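Local structure of beta-lactamase (Serratia marcescens, 5GWA) at residues Leu72-Lys75 / Lys76-Gln80; Leu96-Ser99 / Phe100-Ile104; His151-Trp154 / Asn155-Tyr158; Asn160-Thr163 / Pro164-Val168. The protein is a class-A extended-spectrum beta-lactamase that probably hydrolyses beta-lactam antibiotics to substituted beta-amino acids, and it is inhibited by avibactam. All blocks are in the same frame, centred on the assembly; numbering follows the deposited sequence. Where two conformers were deposited one is given.

All four contacts are local and follow one another in series, so none nests within or crosses another. From the N terminus, contact 1 turns the end of strand 71-74 into a short 3-10 segment. The chain returns through helix 86-90 to strand 96-99, where contact 2 starts helix 100-109. The two strands pair antiparallel, so contacts 1 and 2 touch: backbone bonds join Val-74 to Leu-96 and Leu-72 to Leu-98. Contact 3 folds the loop after helix 147-151, beside the avibactam pocket. Contact 4 follows almost at once, taking strand 161-162 into helix 164-175 against the five-stranded sheet, on the opposite side of the chain's centre from contacts 1 and 2.

Contact 1: Leu72-Lys75 / Lys76-Gln80; sequences LFVK and KSDLQ. With SO4 (sulfate ion), chain D.
With chi1 at -73°, Asp-78 holds its carboxylate beside its own backbone N and turned back on Lys-75, while Val-74, whose CG1 stands anti to the backbone N (chi1 176°), extends that methyl toward Leu-79. The result is a strand end closed by a 3-10 turn, in which the Asp-78 carboxylate bonds back to the amide three residues earlier. Lys-75 N gives its hydrogen to Asp-78 OD2 at 2.9 Å, meeting the anti side of that oxygen and 32° out of the carboxylate plane. In return Asp-78 N bonds to Lys-75 O, also at 2.9 Å. Aspartate suits this place because its short side chain can turn back to the Lys-75 amide while its own backbone N closes the turn. Lys-75 passes its aliphatic chain along Ser-77, with CE 4.0 Å from Ser-77 OG. Lys-76 instead reaches the second subunit, where its long chain lets NZ form a salt bridge with Glu-261 of that subunit; its approach to a nearby sulfate, probably from the crystallisation liquor, is doubtfully short. The apolar residues Val-74 and Leu-79 cross at about a right angle and both pack on helix 113-123: Val-74 CG1, at the end of the strand, lies 3.8 Å from Leu-79 CG.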
loop_
_atom_site.group_PDB
_atom_site.type_symbol
_atom_site.label_atom_id
_atom_site.label_comp_id
_atom_site.label_asym_id
_atom_site.label_seq_id
_atom_site.Cartn_x
_atom_site.Cartn_y
_atom_site.Cartn_z
ATOM N N LEU A 72 -10.146 11.273 -16.870
ATOM C CA LEU A 72 -10.530 9.884 -16.960
ATOM C C LEU A 72 -11.605 9.527 -15.962
ATOM O O LEU A 72 -11.598 10.040 -14.835
ATOM C CB LEU A 72 -9.313 8.985 -16.732
ATOM C CG LEU A 72 -8.126 9.168 -17.657
ATOM C CD1 LEU A 72 -6.972 8.273 -17.288
ATOM C CD2 LEU A 72 -8.546 8.877 -19.080
ATOM N N PHE A 73 -12.495 8.591 -16.325
ATOM C CA PHE A 73 -13.371 8.027 -15.315
ATOM C C PHE A 73 -12.666 6.883 -14.616
ATOM O O PHE A 73 -12.288 5.908 -15.235
ATOM C CB PHE A 73 -14.699 7.525 -15.927
ATOM C CG PHE A 73 -15.742 7.186 -14.886
ATOM C CD1 PHE A 73 -16.497 8.171 -14.325
ATOM C CD2 PHE A 73 -15.869 5.891 -14.414
ATOM C CE1 PHE A 73 -17.433 7.879 -13.340
ATOM C CE2 PHE A 73 -16.797 5.595 -13.418
ATOM C CZ PHE A 73 -17.568 6.587 -12.901
ATOM N N VAL A 74 -12.380 7.065 -13.329
ATOM C CA VAL A 74 -11.683 6.069 -12.548
ATOM C C VAL A 74 -12.699 5.219 -11.808
ATOM O O VAL A 74 -13.414 5.702 -10.919
ATOM C CB VAL A 74 -10.708 6.764 -11.569
ATOM C CG1 VAL A 74 -10.013 5.744 -10.660
ATOM C CG2 VAL A 74 -9.688 7.573 -12.374
ATOM N N LYS A 75 -12.853 3.997 -12.299
ATOM C CA LYS A 75 -13.777 3.025 -11.688
ATOM C C LYS A 75 -13.302 2.628 -10.310
ATOM O O LYS A 75 -12.128 2.619 -10.048
ATOM C CB LYS A 75 -13.850 1.749 -12.546
ATOM C CG LYS A 75 -14.606 1.942 -13.841
ATOM C CD LYS A 75 -14.885 0.605 -14.524
ATOM C CE LYS A 75 -13.670 0.057 -15.237
ATOM N NZ LYS A 75 -14.090 -0.971 -16.241
ATOM N N LYS A 76 -14.213 2.161 -9.463
ATOM C CA LYS A 76 -13.797 1.623 -8.177
ATOM C C LYS A 76 -12.804 0.460 -8.373
ATOM O O LYS A 76 -11.828 0.340 -7.646
ATOM C CB LYS A 76 -15.023 1.196 -7.389
ATOM C CG LYS A 76 -14.740 0.351 -6.176
ATOM C CD LYS A 76 -14.978 1.151 -4.907
ATOM C CE LYS A 76 -15.069 0.203 -3.738
ATOM N NZ LYS A 76 -14.133 -0.956 -3.925
ATOM N N SER A 77 -13.007 -0.352 -9.395
ATOM C CA SER A 77 -12.121 -1.482 -9.626
ATOM C C SER A 77 -10.741 -1.079 -10.145
ATOM O O SER A 77 -9.832 -1.891 -10.085
ATOM C CB SER A 77 -12.777 -2.485 -10.576
ATOM O OG SER A 77 -12.928 -1.918 -11.853
ATOM N N ASP A 78 -10.595 0.175 -10.589
ATOM C CA ASP A 78 -9.290 0.741 -10.992
ATOM C C ASP A 78 -8.502 1.111 -9.728
ATOM O O ASP A 78 -7.296 1.364 -9.828
ATOM C CB ASP A 78 -9.423 2.044 -11.810
ATOM C CG ASP A 78 -9.925 1.840 -13.233
ATOM O OD1 ASP A 78 -9.559 0.816 -13.839
ATOM O OD2 ASP A 78 -10.735 2.690 -13.701
ATOM N N LEU A 79 -9.204 1.303 -8.604
ATOM C CA LEU A 79 -8.552 1.579 -7.315
ATOM C C LEU A 79 -8.542 0.354 -6.442
ATOM O O LEU A 79 -9.377 0.210 -5.551
ATOM C CB LEU A 79 -9.226 2.749 -6.608
ATOM C CG LEU A 79 -9.216 4.054 -7.368
ATOM C CD1 LEU A 79 -10.023 5.182 -6.710
ATOM C CD2 LEU A 79 -7.768 4.521 -7.553
ATOM N N GLN A 80 -7.618 -0.555 -6.730
ATOM C CA GLN A 80 -7.511 -1.817 -5.992
ATOM C C GLN A 80 -6.989 -1.568 -4.583
ATOM O O GLN A 80 -6.141 -0.705 -4.386
ATOM C CB GLN A 80 -6.578 -2.782 -6.719
ATOM C CG GLN A 80 -7.026 -3.120 -8.135
ATOM C CD GLN A 80 -6.105 -4.116 -8.812
ATOM O OE1 GLN A 80 -4.871 -4.042 -8.694
ATOM N NE2 GLN A 80 -6.701 -5.057 -9.538
HETATM S S SO4 D . -12.549 -1.250 -0.989
HETATM O O1 SO4 D . -13.683 -2.118 -0.578
HETATM O O2 SO4 D . -11.823 -0.825 0.202
HETATM O O3 SO4 D . -11.700 -2.083 -1.875
HETATM O O4 SO4 D . -13.026 -0.092 -1.801
#

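Contact 2: Leu96-Ser99 / Phe100-Ile104; sequences LELS and FSEII. With NA (sodium ion), chain I; NA (sodium ion), chain O.
Ser-99 and Glu-102 meet in a classic N-cap at the point where strand 96-99 gives way to helix 100-109. The serine hydroxyl sits between its backbone N and carbonyl carbon (chi1 63°), and OG accepts from Glu-102 N at 2.9 Å with a nearly straight N-H. A small hydroxyl residue suits the position, since it replaces the carbonyl that a preceding helical turn would have supplied. Ser-99 O continues the job by taking Ile-103 N at 3.0 Å, almost end-on, as the helix's first regular bond.

The tight part is at Ile-103, whose CG1 comes against the serine carbonyl, 3.4 Å from Ser-99 O. The same carbon is 3.9 Å from Leu-98 CB, so the two apolar side chains pack together in the corner between strand and helix.

The other side is looser and wetter. In Glu-102 a chi1 of -180° points CG directly away from the backbone N, and the extended chain carries the carboxylate past Leu-98, whose CD2 lies 3.6 Å from Glu-102 OE1. The acid serves two partners: OE1 binds a sodium ion at 2.7 Å, to which a water is also attached, and OE2 bonds to the hydroxyl of Tyr-91. A second sodium sits on the carbonyl oxygen of Glu-97.

Leu-98 faces Val-74 of the paired strand 71-74, Phe-100 fits among Leu-72, Leu-61 and Phe-122, and Ile-104 packs on helices 49-63 and 182-193.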
loop_
_atom_site.group_PDB
_atom_site.type_symbol
_atom_site.label_atom_id
_atom_site.label_comp_id
_atom_site.label_asym_id
_atom_site.label_seq_id
_atom_site.Cartn_x
_atom_site.Cartn_y
_atom_site.Cartn_z
ATOM N N LEU A 96 -15.253 8.079 -10.167
ATOM C CA LEU A 96 -15.218 9.512 -10.316
ATOM C C LEU A 96 -14.264 9.948 -11.415
ATOM O O LEU A 96 -13.393 9.187 -11.809
ATOM C CB LEU A 96 -14.883 10.200 -8.998
ATOM C CG LEU A 96 -13.419 10.282 -8.581
ATOM C CD1 LEU A 96 -13.286 11.278 -7.423
ATOM C CD2 LEU A 96 -12.814 8.934 -8.255
ATOM N N GLU A 97 -14.472 11.173 -11.897
ATOM C CA GLU A 97 -13.654 11.758 -12.944
ATOM C C GLU A 97 -12.430 12.387 -12.301
ATOM O O GLU A 97 -12.604 13.238 -11.426
ATOM C CB GLU A 97 -14.452 12.848 -13.640
ATOM C CG GLU A 97 -15.792 12.352 -14.181
ATOM C CD GLU A 97 -16.799 13.464 -14.419
ATOM O OE1 GLU A 97 -16.568 14.642 -14.037
ATOM O OE2 GLU A 97 -17.808 13.193 -15.083
ATOM N N LEU A 98 -11.238 12.019 -12.764
ATOM C CA LEU A 98 -9.968 12.633 -12.288
ATOM C C LEU A 98 -9.148 13.083 -13.500
ATOM O O LEU A 98 -8.962 12.353 -14.428
ATOM C CB LEU A 98 -9.167 11.646 -11.451
ATOM C CG LEU A 98 -9.789 11.228 -10.120
ATOM C CD1 LEU A 98 -8.928 10.169 -9.457
ATOM C CD2 LEU A 98 -10.010 12.373 -9.185
ATOM N N SER A 99 -8.523 14.237 -13.390
ATOM C CA SER A 99 -7.711 14.728 -14.495
ATOM C C SER A 99 -6.451 13.913 -14.671
ATOM O O SER A 99 -5.902 13.361 -13.700
ATOM C CB SER A 99 -7.315 16.199 -14.303
ATOM O OG SER A 99 -6.490 16.398 -13.134
ATOM N N PHE A 100 -5.908 13.930 -15.876
ATOM C CA PHE A 100 -4.599 13.355 -16.109
ATOM C C PHE A 100 -3.604 14.022 -15.157
ATOM O O PHE A 100 -2.707 13.365 -14.647
ATOM C CB PHE A 100 -4.133 13.594 -17.544
ATOM C CG PHE A 100 -4.916 12.852 -18.550
ATOM C CD1 PHE A 100 -4.669 11.519 -18.808
ATOM C CD2 PHE A 100 -5.894 13.512 -19.314
ATOM C CE1 PHE A 100 -5.411 10.818 -19.740
ATOM C CE2 PHE A 100 -6.604 12.825 -20.261
ATOM C CZ PHE A 100 -6.372 11.480 -20.480
ATOM N N SER A 101 -3.689 15.350 -15.014
ATOM C CA SER A 101 -2.800 16.071 -14.085
ATOM C C SER A 101 -2.793 15.470 -12.673
ATOM O O SER A 101 -1.729 15.134 -12.128
ATOM C CB SER A 101 -3.216 17.537 -13.984
ATOM O OG SER A 101 -2.443 18.208 -13.011
ATOM N N GLU A 102 -3.968 15.296 -12.105
ATOM C CA GLU A 102 -4.081 14.801 -10.740
ATOM C C GLU A 102 -3.518 13.379 -10.692
ATOM O O GLU A 102 -2.885 12.968 -9.688
ATOM C CB GLU A 102 -5.549 14.767 -10.281
ATOM C CG GLU A 102 -5.670 14.262 -8.852
ATOM C CD GLU A 102 -7.018 14.483 -8.157
ATOM O OE1 GLU A 102 -7.880 15.219 -8.678
ATOM O OE2 GLU A 102 -7.156 14.075 -6.981
ATOM N N ILE A 103 -3.868 12.567 -11.665
ATOM C CA ILE A 103 -3.432 11.165 -11.650
ATOM C C ILE A 103 -1.917 11.083 -11.779
ATOM O O ILE A 103 -1.259 10.341 -11.025
ATOM C CB ILE A 103 -4.119 10.309 -12.749
ATOM C CG1 ILE A 103 -5.633 10.232 -12.470
ATOM C CG2 ILE A 103 -3.499 8.899 -12.819
ATOM C CD1 ILE A 103 -6.435 9.763 -13.670
ATOM N N ILE A 104 -1.334 11.861 -12.703
ATOM C CA ILE A 104 0.115 11.843 -12.855
ATOM C C ILE A 104 0.847 12.348 -11.606
ATOM O O ILE A 104 1.847 11.739 -11.196
ATOM C CB ILE A 104 0.556 12.680 -14.066
ATOM C CG1 ILE A 104 0.017 12.078 -15.325
ATOM C CG2 ILE A 104 2.069 12.804 -14.076
ATOM C CD1 ILE A 104 0.049 13.007 -16.535
HETATM NA NA NA I . -9.046 15.934 -11.035
HETATM NA NA NA O . -11.794 15.732 -10.463
HETATM O O HOH W 1 -9.128 18.505 -11.838
#

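Contact 3: His151-Trp154 / Asn155-Tyr158; sequences HKAW and NVQY. With NA (sodium ion), chain Q.
Ala-153 begins the contact by resting its CB 4.0 Å from Val-156 CG2, two residues after His-151, which touches the bound avibactam. This is the omega loop of class-A beta-lactamases, here folded into a compact turn. The alanine carbonyl does more than its small side chain: Ala-153 O accepts from Val-156 N at 3.1 Å, and it also binds a sodium ion. Next comes Trp-154, whose own carbonyl oxygen is a second ligand of that sodium; Met-150 O and a water also bind it.

The side chain of Trp-154 swings away from the residue's own amide nitrogen (chi1 175°), which lays the indole across the end of Gln-157. Gln-157 NE2 sits 3.5 Å above the indole plane, over its centre, with amide and ring planes 76° apart. The same nitrogen donates to Trp-154 O at 3.0 Å in a nearly straight bond, the acceptor lying close to the amide plane. Glutamine is long enough to reach both, and its OE1 is taken by Gln-46 of the avibactam pocket. Farther out, Tyr-158 turns an edge toward the indole face in an offset edge-to-face pair; the centroids of the five-membered indole ring and the Tyr-158 ring are 6.0 Å apart, with planes at 63°.

One water accepts from Trp-154 NE1 at 2.9 Å and donates to Tyr-158 OH, which has a further bond to Asp-252. In this crystal, then, two carbonyls converge on one sodium, bonds at both ends of the Gln-157 amide restrict its rotation, and a water links the indole N-H to the tyrosine hydroxyl.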
loop_
_atom_site.group_PDB
_atom_site.type_symbol
_atom_site.label_atom_id
_atom_site.label_comp_id
_atom_site.label_asym_id
_atom_site.label_seq_id
_atom_site.Cartn_x
_atom_site.Cartn_y
_atom_site.Cartn_z
ATOM N N HIS A 151 2.813 -7.454 -8.331
ATOM C CA HIS A 151 2.338 -7.858 -6.993
ATOM C C HIS A 151 1.849 -9.306 -6.989
ATOM O O HIS A 151 1.594 -9.862 -5.913
ATOM C CB HIS A 151 1.216 -6.915 -6.524
ATOM C CG HIS A 151 1.710 -5.591 -6.046
ATOM N ND1 HIS A 151 2.305 -4.661 -6.879
ATOM C CD2 HIS A 151 1.692 -5.032 -4.810
ATOM C CE1 HIS A 151 2.648 -3.596 -6.173
ATOM N NE2 HIS A 151 2.299 -3.805 -4.910
ATOM N N LYS A 152 1.714 -9.931 -8.160
ATOM C CA LYS A 152 1.215 -11.319 -8.205
ATOM C C LYS A 152 2.281 -12.343 -7.882
ATOM O O LYS A 152 1.952 -13.488 -7.511
ATOM C CB LYS A 152 0.610 -11.640 -9.554
ATOM C CG LYS A 152 -0.814 -11.137 -9.680
ATOM C CD LYS A 152 -1.468 -11.658 -10.915
ATOM C CE LYS A 152 -2.972 -11.475 -10.842
ATOM N NZ LYS A 152 -3.359 -10.074 -10.575
ATOM N N ALA A 153 3.548 -11.975 -8.052
ATOM C CA ALA A 153 4.634 -12.915 -7.860
ATOM C C ALA A 153 5.995 -12.250 -7.737
ATOM O O ALA A 153 6.342 -11.342 -8.491
ATOM C CB ALA A 153 4.642 -13.926 -8.998
ATOM N N TRP A 154 6.799 -12.777 -6.832
ATOM C CA TRP A 154 8.051 -12.177 -6.465
ATOM C C TRP A 154 8.952 -11.900 -7.649
ATOM O O TRP A 154 9.501 -10.840 -7.741
ATOM C CB TRP A 154 8.774 -13.079 -5.466
ATOM C CG TRP A 154 10.132 -12.615 -5.120
ATOM C CD1 TRP A 154 11.316 -13.099 -5.620
ATOM C CD2 TRP A 154 10.487 -11.558 -4.222
ATOM N NE1 TRP A 154 12.370 -12.443 -5.061
ATOM C CE2 TRP A 154 11.894 -11.474 -4.214
ATOM C CE3 TRP A 154 9.761 -10.710 -3.378
ATOM C CZ2 TRP A 154 12.584 -10.571 -3.413
ATOM C CZ3 TRP A 154 10.448 -9.783 -2.613
ATOM C CH2 TRP A 154 11.849 -9.730 -2.627
ATOM N N ASN A 155 9.065 -12.807 -8.614
ATOM C CA ASN A 155 10.045 -12.684 -9.678
ATOM C C ASN A 155 9.683 -11.621 -10.734
ATOM O O ASN A 155 10.535 -11.146 -11.491
ATOM C CB ASN A 155 10.210 -14.049 -10.352
ATOM C CG ASN A 155 11.003 -13.969 -11.622
ATOM O OD1 ASN A 155 12.211 -13.725 -11.596
ATOM N ND2 ASN A 155 10.316 -14.090 -12.749
ATOM N N VAL A 156 8.407 -11.263 -10.815
ATOM C CA VAL A 156 7.947 -10.440 -11.933
ATOM C C VAL A 156 8.643 -9.066 -11.960
ATOM O O VAL A 156 8.935 -8.512 -13.028
ATOM C CB VAL A 156 6.427 -10.258 -11.911
ATOM C CG1 VAL A 156 5.987 -9.335 -13.034
ATOM C CG2 VAL A 156 5.715 -11.610 -12.013
ATOM N N GLN A 157 8.996 -8.557 -10.791
ATOM C CA GLN A 157 9.739 -7.283 -10.709
ATOM C C GLN A 157 11.059 -7.264 -11.484
ATOM O O GLN A 157 11.491 -6.229 -11.936
ATOM C CB GLN A 157 10.009 -6.864 -9.254
ATOM C CG GLN A 157 10.906 -7.822 -8.479
ATOM C CD GLN A 157 10.888 -7.542 -7.000
ATOM O OE1 GLN A 157 11.288 -6.456 -6.560
ATOM N NE2 GLN A 157 10.632 -8.579 -6.217
ATOM N N TYR A 158 11.733 -8.414 -11.598
ATOM C CA TYR A 158 12.996 -8.446 -12.282
ATOM C C TYR A 158 12.817 -8.296 -13.810
ATOM O O TYR A 158 13.794 -8.016 -14.518
ATOM C CB TYR A 158 13.806 -9.716 -11.923
ATOM C CG TYR A 158 14.242 -9.779 -10.472
ATOM C CD1 TYR A 158 15.449 -9.238 -10.070
ATOM C CD2 TYR A 158 13.445 -10.401 -9.530
ATOM C CE1 TYR A 158 15.862 -9.310 -8.734
ATOM C CE2 TYR A 158 13.828 -10.471 -8.211
ATOM C CZ TYR A 158 15.031 -9.903 -7.822
ATOM O OH TYR A 158 15.415 -10.012 -6.511
HETATM NA NA NA Q . 7.453 -8.804 -8.265
HETATM O O HOH W 2 15.102 -12.824 -5.812
HETATM O O HOH W 3 7.400 -6.846 -6.322
#

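Contact 4: Asn160-Thr163 / Pro164-Val168; sequences NWTT and PDATV. With NA (sodium ion), chain L; NA (sodium ion), chain K.
Thr-163 and Asp-165 meet through a hydroxyl-carboxylate bond beside two sodium ions, where strand 161-162 passes into helix 164-175 and Thr-163 takes the N-cap position. Among the side-chain bonds, Thr-163 OG1 donates to Asp-165 OD1 at 3.1 Å, approaching from above the carboxylate plane (54° out of it). The aspartate's chi1 of 56° swings CG back over the helix start to meet the threonine. Thr-162 OG1 grips Thr-163 O at 2.8 Å. A water bridges Thr-162 OG1 and Thr-167 OG1, and the latter hydroxyl also bonds to Tyr-249 of strand 243-253.

The backbone bond is slack: Thr-167 N reaches Thr-163 O only weakly, at 3.4 Å.

Metal bonds form a third group. One sodium sits on Thr-163 OG1 at 2.7 Å, and another on Asp-165 OD1 at 2.7 Å, together with Glu-39 O and two waters.

In van der Waals contact, the Ala-166 methyl, CB, sits 3.3 Å from Thr-163 OG1, where a small side chain suits the cap. Pro-164 suits the first turn because it has no amide hydrogen to satisfy; it lies against Tyr-249 and Ala-25.

Thr-163 O thus takes a short hydroxyl bond beside a weak helical one. Sodium on the threonine oxygen is consistent with the hydroxyl proton pointing to Asp-165, whose negative charge near the helix N terminus would be favoured by the helix dipole.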
loop_
_atom_site.group_PDB
_atom_site.type_symbol
_atom_site.label_atom_id
_atom_site.label_comp_id
_atom_site.label_asym_id
_atom_site.label_seq_id
_atom_site.Cartn_x
_atom_site.Cartn_y
_atom_site.Cartn_z
ATOM N N ASN A 160 11.091 -5.928 -15.113
ATOM C CA ASN A 160 11.167 -4.487 -15.278
ATOM C C ASN A 160 12.542 -4.012 -14.809
ATOM O O ASN A 160 12.720 -3.608 -13.659
ATOM C CB ASN A 160 10.114 -3.784 -14.439
ATOM C CG ASN A 160 8.719 -3.965 -14.960
ATOM O OD1 ASN A 160 8.481 -3.983 -16.161
ATOM N ND2 ASN A 160 7.778 -4.020 -14.068
ATOM N N TRP A 161 13.530 -4.127 -15.685
ATOM C CA TRP A 161 14.921 -3.924 -15.290
ATOM C C TRP A 161 15.581 -2.809 -16.054
ATOM O O TRP A 161 15.096 -2.381 -17.120
ATOM C CB TRP A 161 15.736 -5.218 -15.469
ATOM C CG TRP A 161 15.748 -5.782 -16.893
ATOM C CD1 TRP A 161 15.069 -6.881 -17.337
ATOM C CD2 TRP A 161 16.600 -5.379 -17.977
ATOM N NE1 TRP A 161 15.343 -7.095 -18.678
ATOM C CE2 TRP A 161 16.308 -6.214 -19.078
ATOM C CE3 TRP A 161 17.575 -4.400 -18.126
ATOM C CZ2 TRP A 161 16.920 -6.044 -20.323
ATOM C CZ3 TRP A 161 18.197 -4.263 -19.364
ATOM C CH2 TRP A 161 17.861 -5.091 -20.431
ATOM N N THR A 162 16.715 -2.360 -15.535
ATOM C CA THR A 162 17.487 -1.320 -16.164
ATOM C C THR A 162 18.955 -1.456 -15.841
ATOM O O THR A 162 19.307 -1.987 -14.779
ATOM C CB THR A 162 16.986 0.076 -15.707
ATOM O OG1 THR A 162 17.531 1.088 -16.557
ATOM C CG2 THR A 162 17.361 0.352 -14.263
ATOM N N THR A 163 19.805 -0.888 -16.689
ATOM C CA THR A 163 21.127 -0.547 -16.246
ATOM C C THR A 163 21.103 0.855 -15.651
ATOM O O THR A 163 20.252 1.657 -15.963
ATOM C CB THR A 163 22.164 -0.572 -17.358
ATOM O OG1 THR A 163 21.800 0.352 -18.379
ATOM C CG2 THR A 163 22.347 -1.988 -17.925
ATOM N N PRO A 164 22.037 1.158 -14.737
ATOM C CA PRO A 164 21.945 2.501 -14.116
ATOM C C PRO A 164 22.329 3.627 -15.069
ATOM O O PRO A 164 21.807 4.743 -14.963
ATOM C CB PRO A 164 22.894 2.446 -12.935
ATOM C CG PRO A 164 23.380 1.045 -12.827
ATOM C CD PRO A 164 23.004 0.283 -14.073
ATOM N N ASP A 165 23.282 3.367 -15.965
ATOM C CA ASP A 165 23.668 4.341 -16.964
ATOM C C ASP A 165 22.564 4.624 -17.965
ATOM O O ASP A 165 22.356 5.783 -18.298
ATOM C CB ASP A 165 25.005 3.995 -17.630
ATOM C CG ASP A 165 25.036 2.620 -18.250
ATOM O OD1 ASP A 165 24.545 1.633 -17.678
ATOM O OD2 ASP A 165 25.614 2.499 -19.352
ATOM N N ALA A 166 21.739 3.630 -18.286
ATOM C CA ALA A 166 20.556 3.914 -19.114
ATOM C C ALA A 166 19.707 4.985 -18.419
ATOM O O ALA A 166 19.173 5.905 -19.061
ATOM C CB ALA A 166 19.745 2.678 -19.362
ATOM N N THR A 167 19.480 4.806 -17.126
ATOM C CA THR A 167 18.620 5.722 -16.428
ATOM C C THR A 167 19.104 7.150 -16.520
ATOM O O THR A 167 18.313 8.055 -16.800
ATOM C CB THR A 167 18.481 5.328 -14.955
ATOM O OG1 THR A 167 18.130 3.941 -14.852
ATOM C CG2 THR A 167 17.464 6.186 -14.275
ATOM N N VAL A 168 20.384 7.385 -16.238
ATOM C CA VAL A 168 20.866 8.756 -16.259
ATOM C C VAL A 168 20.956 9.318 -17.699
ATOM O O VAL A 168 20.734 10.514 -17.881
ATOM C CB VAL A 168 22.171 8.982 -15.497
ATOM C CG1 VAL A 168 22.007 8.734 -14.013
ATOM C CG2 VAL A 168 23.319 8.168 -16.095
HETATM NA NA NA L . 23.214 1.004 -20.624
HETATM NA NA NA K . 25.587 -0.684 -18.688
HETATM O O HOH W 4 15.812 3.268 -16.135
HETATM O O HOH W 5 28.029 -0.563 -19.918
HETATM O O HOH W 6 25.605 -2.725 -20.447
HETATM O O HOH W 7 21.755 2.672 -22.215
#